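Side-chain contacts in DUF3256 domain-containing protein (Porphyromonas gingivalis W83, PDB 2P3P), which is of unknown function but can bind a magnesium ion and is probably tied to a membrane: residues A[13-18]-A[80-85]; A[22-27]-A[76-81]; A[57-62]-A[68-73]; A[91-96]-A[157-162]; A[100-105]-A[172-177]. All coordinates share one frame; numbering follows the deposited sequence.

Interaction 1 of 5, residues A[13-18]-A[80-85]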
# COMPACT_ATOMS: atom_id res chain seq x y z
N GLU A 13 -14.19 -9.79 -5.10
CA GLU A 13 -14.19 -11.27 -5.06
C GLU A 13 -14.02 -11.90 -6.45
O GLU A 13 -13.18 -12.79 -6.65
CB GLU A 13 -15.45 -11.80 -4.41
CG GLU A 13 -15.71 -13.28 -4.68
CD GLU A 13 -16.77 -13.92 -3.82
OE1 GLU A 13 -17.44 -13.26 -3.01
OE2 GLU A 13 -16.95 -15.16 -3.97
N ARG A 14 -14.78 -11.40 -7.42
CA ARG A 14 -14.66 -11.86 -8.81
C ARG A 14 -13.24 -11.70 -9.33
O ARG A 14 -12.67 -12.63 -9.89
CB ARG A 14 -15.61 -11.08 -9.71
CG ARG A 14 -17.07 -11.19 -9.31
CD ARG A 14 -17.97 -11.12 -10.53
NE ARG A 14 -18.00 -9.79 -11.14
CZ ARG A 14 -18.70 -8.75 -10.67
NH1 ARG A 14 -19.42 -8.86 -9.55
NH2 ARG A 14 -18.65 -7.58 -11.31
N CYS A 15 -12.68 -10.52 -9.15
CA CYS A 15 -11.32 -10.21 -9.64
C CYS A 15 -10.26 -11.06 -8.97
O CYS A 15 -9.34 -11.57 -9.63
CB CYS A 15 -11.03 -8.72 -9.47
SG CYS A 15 -12.06 -7.66 -10.45
N PHE A 16 -10.40 -11.22 -7.65
CA PHE A 16 -9.48 -12.05 -6.87
C PHE A 16 -9.48 -13.50 -7.33
O PHE A 16 -8.42 -14.15 -7.45
CB PHE A 16 -9.87 -12.01 -5.40
CG PHE A 16 -8.88 -12.67 -4.51
CD1 PHE A 16 -7.60 -12.20 -4.43
CD2 PHE A 16 -9.26 -13.73 -3.68
CE1 PHE A 16 -6.67 -12.77 -3.57
CE2 PHE A 16 -8.34 -14.30 -2.81
CZ PHE A 16 -7.04 -13.83 -2.77
N LEU A 17 -10.67 -14.04 -7.59
CA LEU A 17 -10.78 -15.42 -8.00
C LEU A 17 -10.12 -15.61 -9.40
O LEU A 17 -9.49 -16.64 -9.65
CB LEU A 17 -12.24 -15.83 -8.06
CG LEU A 17 -12.98 -16.06 -6.75
CD1 LEU A 17 -14.47 -16.20 -7.01
CD2 LEU A 17 -12.46 -17.32 -6.05
N ALA A 18 -10.31 -14.64 -10.28
CA ALA A 18 -9.76 -14.70 -11.66
C ALA A 18 -8.37 -14.07 -11.87
O ALA A 18 -7.87 -13.98 -13.00
CB ALA A 18 -10.76 -14.09 -12.63
N MSE A 80 -5.47 -4.88 -1.35
CA MSE A 80 -6.09 -4.54 -2.62
C MSE A 80 -7.55 -4.23 -2.45
O MSE A 80 -8.25 -4.78 -1.56
CB MSE A 80 -5.93 -5.68 -3.64
CG MSE A 80 -6.70 -6.89 -3.30
SE MSE A 80 -6.56 -8.28 -4.70
CE MSE A 80 -4.73 -8.74 -4.38
N ARG A 81 -8.00 -3.34 -3.33
CA ARG A 81 -9.38 -2.81 -3.30
C ARG A 81 -9.76 -2.40 -4.70
O ARG A 81 -8.87 -2.09 -5.47
CB ARG A 81 -9.48 -1.57 -2.42
CG ARG A 81 -9.36 -1.83 -0.96
CD ARG A 81 -9.96 -0.72 -0.13
NE ARG A 81 -11.41 -0.67 -0.29
CZ ARG A 81 -12.13 0.41 -0.11
NH1 ARG A 81 -11.54 1.56 0.17
NH2 ARG A 81 -13.44 0.36 -0.26
N ILE A 82 -11.06 -2.36 -4.99
CA ILE A 82 -11.62 -1.72 -6.16
C ILE A 82 -11.82 -0.23 -5.86
O ILE A 82 -12.29 0.15 -4.80
CB ILE A 82 -13.02 -2.34 -6.55
CG1 ILE A 82 -12.88 -3.80 -6.84
CG2 ILE A 82 -13.55 -1.74 -7.88
CD1 ILE A 82 -12.09 -4.05 -8.09
N LEU A 83 -11.53 0.60 -6.83
CA LEU A 83 -11.82 2.03 -6.81
C LEU A 83 -12.63 2.38 -8.06
O LEU A 83 -12.43 1.82 -9.16
CB LEU A 83 -10.54 2.87 -6.79
CG LEU A 83 -9.53 2.66 -5.68
CD1 LEU A 83 -8.25 3.46 -5.93
CD2 LEU A 83 -10.18 3.01 -4.37
N PRO A 84 -13.59 3.28 -7.90
CA PRO A 84 -14.43 3.60 -9.05
C PRO A 84 -13.71 4.45 -10.06
O PRO A 84 -13.20 5.50 -9.69
CB PRO A 84 -15.58 4.41 -8.43
CG PRO A 84 -15.11 4.92 -7.16
CD PRO A 84 -13.98 4.02 -6.68
N PHE A 85 -13.70 4.03 -11.32
CA PHE A 85 -13.11 4.86 -12.37
C PHE A 85 -14.17 5.79 -12.92
O PHE A 85 -13.92 6.97 -13.22
CB PHE A 85 -12.44 4.04 -13.50
CG PHE A 85 -11.77 4.90 -14.48
CD1 PHE A 85 -10.50 5.43 -14.22
CD2 PHE A 85 -12.44 5.29 -15.63
CE1 PHE A 85 -9.90 6.31 -15.12
CE2 PHE A 85 -11.85 6.18 -16.52
CZ PHE A 85 -10.60 6.69 -16.28
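The ring of Phe16 receives the selenium of selenomethionine Met80 on a slant, neither over the face nor at the edge: SE lies 5.3 Å from the ring centroid and 67° off the ring normal. Its closest ring atom is Phe16 CD1, 4.1 Å from SE, which makes a Met-aromatic contact in which selenium stands in for the natural sulfur. On the same side of the ring, CD1 of Ile68 sits over the face, 3.5 Å from CG of Phe16, while CE1 of Phe61 meets the rim near Phe16 CZ at 4.1 Å. The ring reaches this spot because its CG stands anti to the backbone nitrogen (chi1 -172°), and the two side chains cross at about a right angle. Phenylalanine and methionine suit one another here: a large, polarisable atom can lie against a ring without demanding a fixed angle. One residue earlier on the helix, Cys15 points at the strand and its SG comes to 4.3 Å from CD1 of Ile82, a looser apolar touch by a small side chain. Met80 and Ile82 alternate with Arg81 along the strand, so both face the helix. Helix 11-18 thus lies against one face of the large sheet at its middle strand 77-84, with Phe16 also resting on Cys36 of helix 29-39 and Met80 on Val94 of strand 90-98.

Interaction 2 of 5, residues A[22-27]-A[76-81]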
# COMPACT_ATOMS: atom_id res chain seq x y z
N SER A 22 0.45 -15.76 -12.06
CA SER A 22 1.69 -15.04 -12.41
C SER A 22 1.65 -13.61 -11.96
O SER A 22 2.66 -13.08 -11.60
CB SER A 22 2.00 -15.14 -13.90
OG SER A 22 3.35 -14.76 -14.21
N VAL A 23 0.45 -12.98 -11.91
CA VAL A 23 0.33 -11.59 -11.43
C VAL A 23 0.66 -11.46 -9.94
O VAL A 23 1.26 -10.46 -9.51
CB VAL A 23 -1.10 -11.01 -11.76
CG1 VAL A 23 -1.44 -9.76 -10.93
CG2 VAL A 23 -1.21 -10.71 -13.23
N LEU A 24 0.31 -12.46 -9.15
CA LEU A 24 0.68 -12.52 -7.72
C LEU A 24 0.79 -13.96 -7.19
O LEU A 24 -0.14 -14.48 -6.56
CB LEU A 24 -0.34 -11.69 -6.93
CG LEU A 24 -0.04 -11.34 -5.48
CD1 LEU A 24 1.00 -10.28 -5.40
CD2 LEU A 24 -1.35 -10.89 -4.78
N PRO A 25 1.95 -14.61 -7.43
CA PRO A 25 2.23 -16.00 -7.10
C PRO A 25 2.66 -16.27 -5.67
O PRO A 25 3.71 -16.89 -5.41
CB PRO A 25 3.34 -16.34 -8.08
CG PRO A 25 4.11 -15.10 -8.21
CD PRO A 25 3.08 -13.99 -8.14
N ILE A 26 1.84 -15.73 -4.75
CA ILE A 26 1.98 -15.91 -3.32
C ILE A 26 1.47 -17.28 -2.89
O ILE A 26 2.04 -17.92 -1.98
CB ILE A 26 1.20 -14.78 -2.57
CG1 ILE A 26 1.79 -13.43 -2.97
CG2 ILE A 26 1.20 -14.98 -1.05
CD1 ILE A 26 3.24 -13.41 -2.98
N VAL A 27 0.38 -17.68 -3.52
CA VAL A 27 -0.19 -19.02 -3.41
C VAL A 27 -0.48 -19.48 -4.82
O VAL A 27 -0.55 -18.66 -5.75
CB VAL A 27 -1.52 -19.07 -2.56
CG1 VAL A 27 -1.29 -18.75 -1.07
CG2 VAL A 27 -2.63 -18.17 -3.15
N GLY A 76 6.03 -9.06 1.73
CA GLY A 76 5.41 -8.22 2.73
C GLY A 76 3.89 -8.24 2.61
O GLY A 76 3.30 -9.29 2.32
N GLU A 77 3.28 -7.10 2.90
CA GLU A 77 1.82 -6.95 2.87
C GLU A 77 1.33 -6.59 1.47
O GLU A 77 1.87 -5.70 0.84
CB GLU A 77 1.39 -5.83 3.80
CG GLU A 77 -0.09 -5.59 3.77
CD GLU A 77 -0.52 -4.54 4.74
OE1 GLU A 77 -0.31 -3.34 4.39
OE2 GLU A 77 -1.04 -4.90 5.80
N VAL A 78 0.25 -7.24 1.04
CA VAL A 78 -0.50 -6.87 -0.17
C VAL A 78 -1.92 -6.53 0.24
O VAL A 78 -2.62 -7.37 0.85
CB VAL A 78 -0.51 -8.06 -1.18
CG1 VAL A 78 -1.49 -7.79 -2.41
CG2 VAL A 78 0.86 -8.46 -1.58
N PHE A 79 -2.33 -5.30 -0.09
CA PHE A 79 -3.65 -4.82 0.26
C PHE A 79 -4.29 -4.37 -1.05
O PHE A 79 -3.69 -3.63 -1.80
CB PHE A 79 -3.55 -3.67 1.24
CG PHE A 79 -4.87 -3.14 1.66
CD1 PHE A 79 -5.58 -3.79 2.68
CD2 PHE A 79 -5.41 -2.03 1.05
CE1 PHE A 79 -6.85 -3.30 3.10
CE2 PHE A 79 -6.67 -1.54 1.47
CZ PHE A 79 -7.39 -2.18 2.47
N MSE A 80 -5.47 -4.88 -1.35
CA MSE A 80 -6.09 -4.54 -2.62
C MSE A 80 -7.55 -4.23 -2.45
O MSE A 80 -8.25 -4.78 -1.56
CB MSE A 80 -5.93 -5.68 -3.64
CG MSE A 80 -6.70 -6.89 -3.30
SE MSE A 80 -6.56 -8.28 -4.70
CE MSE A 80 -4.73 -8.74 -4.38
N ARG A 81 -8.00 -3.34 -3.33
CA ARG A 81 -9.38 -2.81 -3.30
C ARG A 81 -9.76 -2.40 -4.70
O ARG A 81 -8.87 -2.09 -5.47
CB ARG A 81 -9.48 -1.57 -2.42
CG ARG A 81 -9.36 -1.83 -0.96
CD ARG A 81 -9.96 -0.72 -0.13
NE ARG A 81 -11.41 -0.67 -0.29
CZ ARG A 81 -12.13 0.41 -0.11
NH1 ARG A 81 -11.54 1.56 0.17
NH2 ARG A 81 -13.44 0.36 -0.26
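Leu24 and Val78 bring their backbones closest together, with CA atoms 9.5 Å apart, a spacing bridged by side chains alone. Residues 22-27 form an irregular loop, whereas 77-81 is extended strand. Within the loop Pro25 is the centre of an inverse gamma turn, closed by the bond from Ile26 N to Leu24 O at 3.0 Å; proline, with its restricted phi, fits such a tight reversal. Just before the strand, Gly76 adopts a positive phi of 89°, a conformation in which a CB would press on the preceding carbonyl oxygen.

Leu24 carries the contact through a single methyl. Its CD2 lies 3.9 Å from CG1 of Val78 and 4.0 Å from CE of Met80, meeting both tip to tip. The leucine extends with CG opposite the backbone nitrogen (chi1 -168°), and CD2, the branch that continues the chain anti to CA, reaches the strand. The loop covers the face of the large antiparallel sheet opposite the one that meets the four-stranded sheet, and here the alternate residues Val78 and Met80 project to the same side. The branched, compact shape of Val78 suits a strand. The bend at chi3 brings the Met80 terminal methyl round to the same leucine. On the flanks, Met19 packs on Leu24, Ile26 rests on Val59 of strand 58-64 and Thr72 of strand 67-72, and Val78 leans on Val94 and Thr96 of strand 90-98.

Interaction 3 of 5, residues A[57-62]-A[68-73]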
# COMPACT_ATOMS: atom_id res chain seq x y z
N GLY A 57 6.44 -20.79 2.28
CA GLY A 57 6.01 -19.62 3.01
C GLY A 57 4.57 -19.59 3.44
O GLY A 57 3.64 -20.06 2.75
N THR A 58 4.39 -18.96 4.58
CA THR A 58 3.12 -18.88 5.21
C THR A 58 2.45 -17.61 4.72
O THR A 58 3.10 -16.57 4.64
CB THR A 58 3.29 -18.77 6.69
OG1 THR A 58 4.06 -17.59 6.99
CG2 THR A 58 3.98 -19.99 7.24
N VAL A 59 1.16 -17.70 4.46
CA VAL A 59 0.39 -16.57 3.99
C VAL A 59 -0.86 -16.47 4.84
O VAL A 59 -1.51 -17.48 5.07
CB VAL A 59 0.03 -16.76 2.48
CG1 VAL A 59 -0.62 -15.51 1.91
CG2 VAL A 59 1.29 -17.14 1.67
N THR A 60 -1.17 -15.28 5.37
CA THR A 60 -2.45 -15.03 6.01
C THR A 60 -3.31 -14.12 5.15
O THR A 60 -2.81 -13.16 4.52
CB THR A 60 -2.26 -14.41 7.39
OG1 THR A 60 -1.67 -13.12 7.25
CG2 THR A 60 -1.35 -15.30 8.23
N PHE A 61 -4.61 -14.37 5.16
CA PHE A 61 -5.56 -13.60 4.37
C PHE A 61 -6.62 -12.99 5.28
O PHE A 61 -7.11 -13.67 6.18
CB PHE A 61 -6.26 -14.51 3.37
CG PHE A 61 -5.37 -15.10 2.31
CD1 PHE A 61 -5.19 -14.44 1.11
CD2 PHE A 61 -4.71 -16.28 2.52
CE1 PHE A 61 -4.37 -14.99 0.13
CE2 PHE A 61 -3.90 -16.82 1.54
CZ PHE A 61 -3.73 -16.15 0.36
N LEU A 62 -6.93 -11.72 5.04
CA LEU A 62 -8.17 -11.11 5.47
C LEU A 62 -8.99 -10.86 4.21
O LEU A 62 -8.58 -10.11 3.36
CB LEU A 62 -7.93 -9.78 6.20
CG LEU A 62 -7.15 -9.89 7.51
CD1 LEU A 62 -7.01 -8.51 8.11
CD2 LEU A 62 -7.82 -10.85 8.48
N ILE A 68 -9.05 -6.93 0.47
CA ILE A 68 -8.30 -8.12 0.81
C ILE A 68 -6.91 -7.66 1.31
O ILE A 68 -6.25 -6.86 0.65
CB ILE A 68 -8.16 -9.05 -0.42
CG1 ILE A 68 -9.55 -9.61 -0.78
CG2 ILE A 68 -7.07 -10.11 -0.20
CD1 ILE A 68 -9.61 -10.27 -2.09
N ARG A 69 -6.50 -8.19 2.46
CA ARG A 69 -5.20 -7.86 3.05
C ARG A 69 -4.50 -9.16 3.29
O ARG A 69 -5.02 -10.05 4.00
CB ARG A 69 -5.36 -7.05 4.34
CG ARG A 69 -4.01 -6.55 4.94
CD ARG A 69 -4.18 -5.85 6.29
NE ARG A 69 -5.03 -4.66 6.34
CZ ARG A 69 -4.67 -3.43 5.99
NH1 ARG A 69 -3.49 -3.15 5.43
NH2 ARG A 69 -5.56 -2.46 6.14
N ILE A 70 -3.35 -9.30 2.65
CA ILE A 70 -2.52 -10.48 2.72
C ILE A 70 -1.16 -10.18 3.39
O ILE A 70 -0.50 -9.19 3.05
CB ILE A 70 -2.31 -11.01 1.30
CG1 ILE A 70 -3.66 -11.10 0.56
CG2 ILE A 70 -1.69 -12.33 1.33
CD1 ILE A 70 -3.52 -11.57 -0.85
N GLN A 71 -0.74 -11.02 4.32
CA GLN A 71 0.59 -10.93 4.87
C GLN A 71 1.40 -12.11 4.37
O GLN A 71 0.93 -13.25 4.45
CB GLN A 71 0.59 -10.95 6.40
CG GLN A 71 -0.33 -9.85 7.03
CD GLN A 71 0.08 -8.40 6.72
OE1 GLN A 71 -0.77 -7.49 6.72
NE2 GLN A 71 1.36 -8.18 6.45
N THR A 72 2.59 -11.83 3.86
CA THR A 72 3.49 -12.86 3.36
C THR A 72 4.84 -12.75 4.02
O THR A 72 5.21 -11.68 4.56
CB THR A 72 3.76 -12.71 1.85
OG1 THR A 72 4.63 -11.59 1.60
CG2 THR A 72 2.47 -12.60 1.06
N SER A 73 5.62 -13.82 3.92
CA SER A 73 7.00 -13.81 4.42
C SER A 73 7.99 -13.34 3.36
O SER A 73 9.18 -13.24 3.62
CB SER A 73 7.39 -15.20 4.91
OG SER A 73 7.14 -16.21 3.94
O HOH W 1 2.55 -14.57 6.74
O HOH W 2 5.11 -15.85 1.91
O HOH W 3 -3.82 -10.87 6.40
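Thr60 and Gln71, and likewise Leu62 and Arg69, form antiparallel hydrogen-bonded pairs between strands whose axes approach to 4.7 Å at 166°. Each pair has two backbone bonds, the shortest from Leu62 N to Arg69 O at 2.7 Å. Between them Phe61 and Ile70 make a non-hydrogen-bonded pair whose side chains lie side by side and point the same way, with Phe61 CE1 3.7 Å from Ile70 CD1. The isoleucine branches both ways: CG1 leads to the ring, while CG2, opposite the backbone nitrogen, meets Val59 CG1 at 3.4 Å, tighter than usual for two carbons. This is the beta hairpin of strands 58-64 and 67-72, and its Val59, Phe61 and Ile70 face is the buried one, suited to branched and aromatic residues; Phe16 of helix 11-18 and Ile26 pack upon it. The other face carries more polar residues. Thr60 OG1 lies 3.2 Å from Gln71 CB, and water 3 bonds to both Thr60 OG1 and Arg69 O. CB atoms of Leu62 and Arg69 meet at 4.2 Å, but the arginine then bends at chi3, and its guanidinium forms salt bridges with Glu77 and Glu161.

Interaction 4 of 5, residues A[91-96]-A[157-162]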
# COMPACT_ATOMS: atom_id res chain seq x y z
N VAL A 91 -11.30 0.28 -11.38
CA VAL A 91 -9.92 -0.20 -11.46
C VAL A 91 -9.53 -0.88 -10.11
O VAL A 91 -10.16 -0.65 -9.06
CB VAL A 91 -8.91 0.93 -11.85
CG1 VAL A 91 -9.23 1.47 -13.26
CG2 VAL A 91 -8.88 2.02 -10.83
N ILE A 92 -8.50 -1.73 -10.17
CA ILE A 92 -7.96 -2.41 -8.97
C ILE A 92 -6.70 -1.65 -8.49
O ILE A 92 -5.80 -1.41 -9.27
CB ILE A 92 -7.56 -3.89 -9.27
CG1 ILE A 92 -8.73 -4.63 -9.94
CG2 ILE A 92 -7.10 -4.63 -7.95
CD1 ILE A 92 -8.40 -5.95 -10.51
N CYS A 93 -6.67 -1.33 -7.20
CA CYS A 93 -5.55 -0.65 -6.58
C CYS A 93 -4.93 -1.62 -5.60
O CYS A 93 -5.64 -2.17 -4.75
CB CYS A 93 -6.03 0.60 -5.84
SG CYS A 93 -4.67 1.50 -4.97
N VAL A 94 -3.61 -1.85 -5.73
CA VAL A 94 -2.95 -2.85 -4.91
C VAL A 94 -1.79 -2.12 -4.30
O VAL A 94 -1.04 -1.45 -5.01
CB VAL A 94 -2.47 -4.11 -5.70
CG1 VAL A 94 -1.92 -5.18 -4.73
CG2 VAL A 94 -3.59 -4.71 -6.51
N VAL A 95 -1.67 -2.21 -2.98
CA VAL A 95 -0.60 -1.54 -2.26
C VAL A 95 0.21 -2.65 -1.62
O VAL A 95 -0.30 -3.45 -0.82
CB VAL A 95 -1.12 -0.54 -1.17
CG1 VAL A 95 0.05 0.16 -0.48
CG2 VAL A 95 -2.08 0.47 -1.73
N THR A 96 1.48 -2.71 -1.98
CA THR A 96 2.36 -3.79 -1.53
C THR A 96 3.48 -3.15 -0.74
O THR A 96 4.21 -2.28 -1.27
CB THR A 96 2.93 -4.62 -2.69
OG1 THR A 96 1.88 -5.13 -3.52
CG2 THR A 96 3.78 -5.80 -2.14
N VAL A 157 2.49 3.43 2.78
CA VAL A 157 1.14 3.77 2.47
C VAL A 157 0.11 2.84 3.14
O VAL A 157 0.31 1.63 3.20
CB VAL A 157 0.96 3.65 0.97
CG1 VAL A 157 -0.48 3.86 0.56
CG2 VAL A 157 1.92 4.68 0.24
N SER A 158 -0.98 3.44 3.60
CA SER A 158 -2.18 2.70 4.08
C SER A 158 -3.43 3.18 3.33
O SER A 158 -3.90 4.28 3.54
CB SER A 158 -2.40 2.94 5.56
OG SER A 158 -3.40 2.05 6.05
N LEU A 159 -3.94 2.34 2.45
CA LEU A 159 -5.25 2.62 1.82
C LEU A 159 -6.36 2.28 2.82
O LEU A 159 -6.33 1.23 3.50
CB LEU A 159 -5.35 1.76 0.54
CG LEU A 159 -6.59 1.88 -0.29
CD1 LEU A 159 -6.80 3.30 -0.79
CD2 LEU A 159 -6.44 0.87 -1.45
N SER A 160 -7.32 3.19 2.97
CA SER A 160 -8.49 2.91 3.81
C SER A 160 -9.25 1.65 3.38
O SER A 160 -9.35 1.29 2.19
CB SER A 160 -9.45 4.10 3.86
OG SER A 160 -10.60 3.83 4.71
N GLU A 161 -9.80 0.97 4.37
CA GLU A 161 -10.68 -0.17 4.15
C GLU A 161 -12.08 0.26 3.75
O GLU A 161 -12.82 -0.53 3.20
CB GLU A 161 -10.77 -1.04 5.41
CG GLU A 161 -9.41 -1.67 5.73
CD GLU A 161 -9.23 -2.09 7.17
OE1 GLU A 161 -10.22 -2.56 7.80
OE2 GLU A 161 -8.07 -1.99 7.65
N GLU A 162 -12.47 1.48 4.10
CA GLU A 162 -13.87 1.86 4.06
C GLU A 162 -14.21 3.13 3.27
O GLU A 162 -15.38 3.36 3.03
CB GLU A 162 -14.40 2.00 5.48
CG GLU A 162 -13.57 1.21 6.46
CD GLU A 162 -14.13 1.24 7.84
OE1 GLU A 162 -15.14 1.96 8.07
OE2 GLU A 162 -13.53 0.54 8.69
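Val95 sits between Val157 and Leu159, giving one methyl to each. Its CG1 lies 3.9 Å from Val157 CG1, and the two valines cross at about a right angle; its CG2 comes to 4.2 Å from CB of Leu159. Two residues back along the strand, SG of Cys93 meets CD2 of Leu159 at 4.0 Å. Both Cys93 and Val95 have their first branch opposite the backbone nitrogen (chi1 178° and -178°), which carries SG and CG1 out to the partner segment. Small or beta-branched residues suit these close positions on a strand, and the longer leucine spans to the cysteine.

This is sheet-on-sheet packing: strand 90-98 belongs to the seven-stranded antiparallel sheet and strand 155-159 is the first of the four-stranded one. The short strand segments make an angle of 144° between their N-to-C directions, well off antiparallel, with axes 8.0 Å apart at closest, so side chains rather than backbone bonds fill the interval. Around the first shell, Leu83, Ile107 and Phe109 pack on Cys93, while Leu159 leans on Phe79 and Leu166, and Val157 on Ile168. After Leu159 the chain leaves the strand in an ST turn, Ser160 OG accepting from Glu162 N at 3.1 Å; a serine hydroxyl is well placed for that local bond. At the other end, Ser105 OG receives the backbone N-H of Val157.

Interaction 5 of 5, residues A[100-105]-A[172-177]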
# COMPACT_ATOMS: atom_id res chain seq x y z
N HIS A 100 10.12 -4.82 6.54
CA HIS A 100 11.49 -4.89 7.03
C HIS A 100 12.43 -5.00 5.82
O HIS A 100 12.07 -5.67 4.85
CB HIS A 100 11.63 -6.11 7.92
CG HIS A 100 10.77 -6.04 9.14
ND1 HIS A 100 11.05 -5.19 10.18
CD2 HIS A 100 9.59 -6.64 9.44
CE1 HIS A 100 10.11 -5.30 11.11
NE2 HIS A 100 9.21 -6.17 10.68
N PRO A 101 13.63 -4.39 5.89
CA PRO A 101 14.23 -3.64 7.00
C PRO A 101 13.65 -2.24 7.26
O PRO A 101 13.78 -1.73 8.37
CB PRO A 101 15.72 -3.57 6.64
CG PRO A 101 15.79 -3.76 5.19
CD PRO A 101 14.57 -4.52 4.75
N VAL A 102 12.99 -1.63 6.27
CA VAL A 102 12.27 -0.37 6.49
C VAL A 102 10.98 -0.35 5.66
O VAL A 102 11.01 -0.62 4.46
CB VAL A 102 13.14 0.88 6.20
CG1 VAL A 102 12.42 2.18 6.65
CG2 VAL A 102 14.49 0.79 6.88
N ALA A 103 9.87 -0.01 6.30
CA ALA A 103 8.55 -0.09 5.68
C ALA A 103 8.49 0.86 4.48
O ALA A 103 8.89 2.01 4.59
CB ALA A 103 7.46 0.24 6.70
N ASP A 104 8.09 0.33 3.33
CA ASP A 104 8.13 1.03 2.05
C ASP A 104 7.13 0.37 1.12
O ASP A 104 7.12 -0.87 0.97
CB ASP A 104 9.57 1.02 1.51
CG ASP A 104 9.78 1.96 0.33
OD1 ASP A 104 9.26 3.11 0.36
OD2 ASP A 104 10.51 1.55 -0.64
N SER A 105 6.26 1.18 0.53
CA SER A 105 5.13 0.72 -0.24
C SER A 105 5.32 0.99 -1.74
O SER A 105 5.93 1.99 -2.12
CB SER A 105 3.86 1.44 0.23
OG SER A 105 3.55 1.11 1.58
N VAL A 172 11.60 7.55 6.89
CA VAL A 172 13.01 7.96 7.00
C VAL A 172 13.44 8.19 8.47
O VAL A 172 14.54 7.82 8.90
CB VAL A 172 13.28 9.26 6.13
CG1 VAL A 172 14.70 9.77 6.34
CG2 VAL A 172 13.01 9.02 4.65
N THR A 173 12.61 8.88 9.24
CA THR A 173 12.98 9.23 10.59
C THR A 173 13.44 8.02 11.39
O THR A 173 14.47 8.09 12.07
CB THR A 173 11.88 9.95 11.35
OG1 THR A 173 11.52 11.15 10.66
CG2 THR A 173 12.36 10.28 12.79
N GLU A 174 12.76 6.89 11.29
CA GLU A 174 13.20 5.69 12.02
C GLU A 174 14.56 5.13 11.57
O GLU A 174 15.24 4.47 12.35
CB GLU A 174 12.13 4.61 12.01
CG GLU A 174 11.79 4.07 10.65
CD GLU A 174 10.47 3.36 10.68
OE1 GLU A 174 9.42 4.05 10.60
OE2 GLU A 174 10.48 2.11 10.84
N THR A 175 14.99 5.47 10.35
CA THR A 175 16.30 5.05 9.83
C THR A 175 17.50 5.84 10.40
O THR A 175 18.63 5.37 10.35
CB THR A 175 16.33 5.07 8.28
OG1 THR A 175 16.30 6.42 7.78
CG2 THR A 175 15.16 4.26 7.68
N LEU A 176 17.24 7.02 10.97
CA LEU A 176 18.29 7.92 11.40
C LEU A 176 18.94 7.42 12.68
O LEU A 176 18.28 6.83 13.52
CB LEU A 176 17.72 9.32 11.65
CG LEU A 176 16.98 9.97 10.48
CD1 LEU A 176 16.45 11.37 10.92
CD2 LEU A 176 17.89 10.05 9.28
N ALA A 177 20.24 7.67 12.83
CA ALA A 177 20.94 7.41 14.08
C ALA A 177 20.32 8.21 15.24
O ALA A 177 19.70 9.28 15.05
CB ALA A 177 22.40 7.74 13.92
O HOH W 4 9.39 0.85 9.10
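The loop that leads into strand 104-111 meets, at Val102, a short helix-like turn at residues 172-175, near the protein's magnesium site: the Thr175 side chain is about 6 Å from that of Ser149, a magnesium ligand seen in this protein, though no ion is bound here. The methyl CG2 of Thr175 enters between the two branches of Val102, lying 3.6 Å from CG1 and 3.6 Å from CG2, and the two side chains cross at about a right angle. This fit holds for one of two deposited valine conformers and is to that extent uncertain. Valine offers a forked apolar surface, and threonine answers with its single methyl. Threonine's hydroxyl is turned the other way: with chi1 70°, OG1 stands between its backbone nitrogen and carbonyl carbon and donates to Val172 O, which also accepts Thr175 N at 2.8 Å. Glu174 adds its aliphatic CG beside Val102 CG1, at 4.5 Å. A water bonded to Ala103 N at 3.0 Å lies next to the Glu174 carboxylate, at a doubtfully short distance. At the surface, the contact therefore rests on small apolar patches, with no direct polar bond between the two segments.

Overall arrangement
Interactions 1 and 2 share strand 77-84 and Met80, with centres 12 Å apart; helix 11-18 and the loop after it pack on the same side of that strand. The hairpin of interaction 3, centred about 8 Å from that of interaction 2, falls between their segments in sequence and joins strand 77-84 through strand 67-72. Strand 90-98, next in the sheet, carries interaction 4, which links the large sheet to the four-stranded one. Between centres, interaction 5 lies about 21 Å from interaction 4, whose segments alternate with its own along the chain, and about 30 Å from interaction 1, on the opposite side of the chain's centre. The large sheet connects the N-terminal helices to the magnesium-site region.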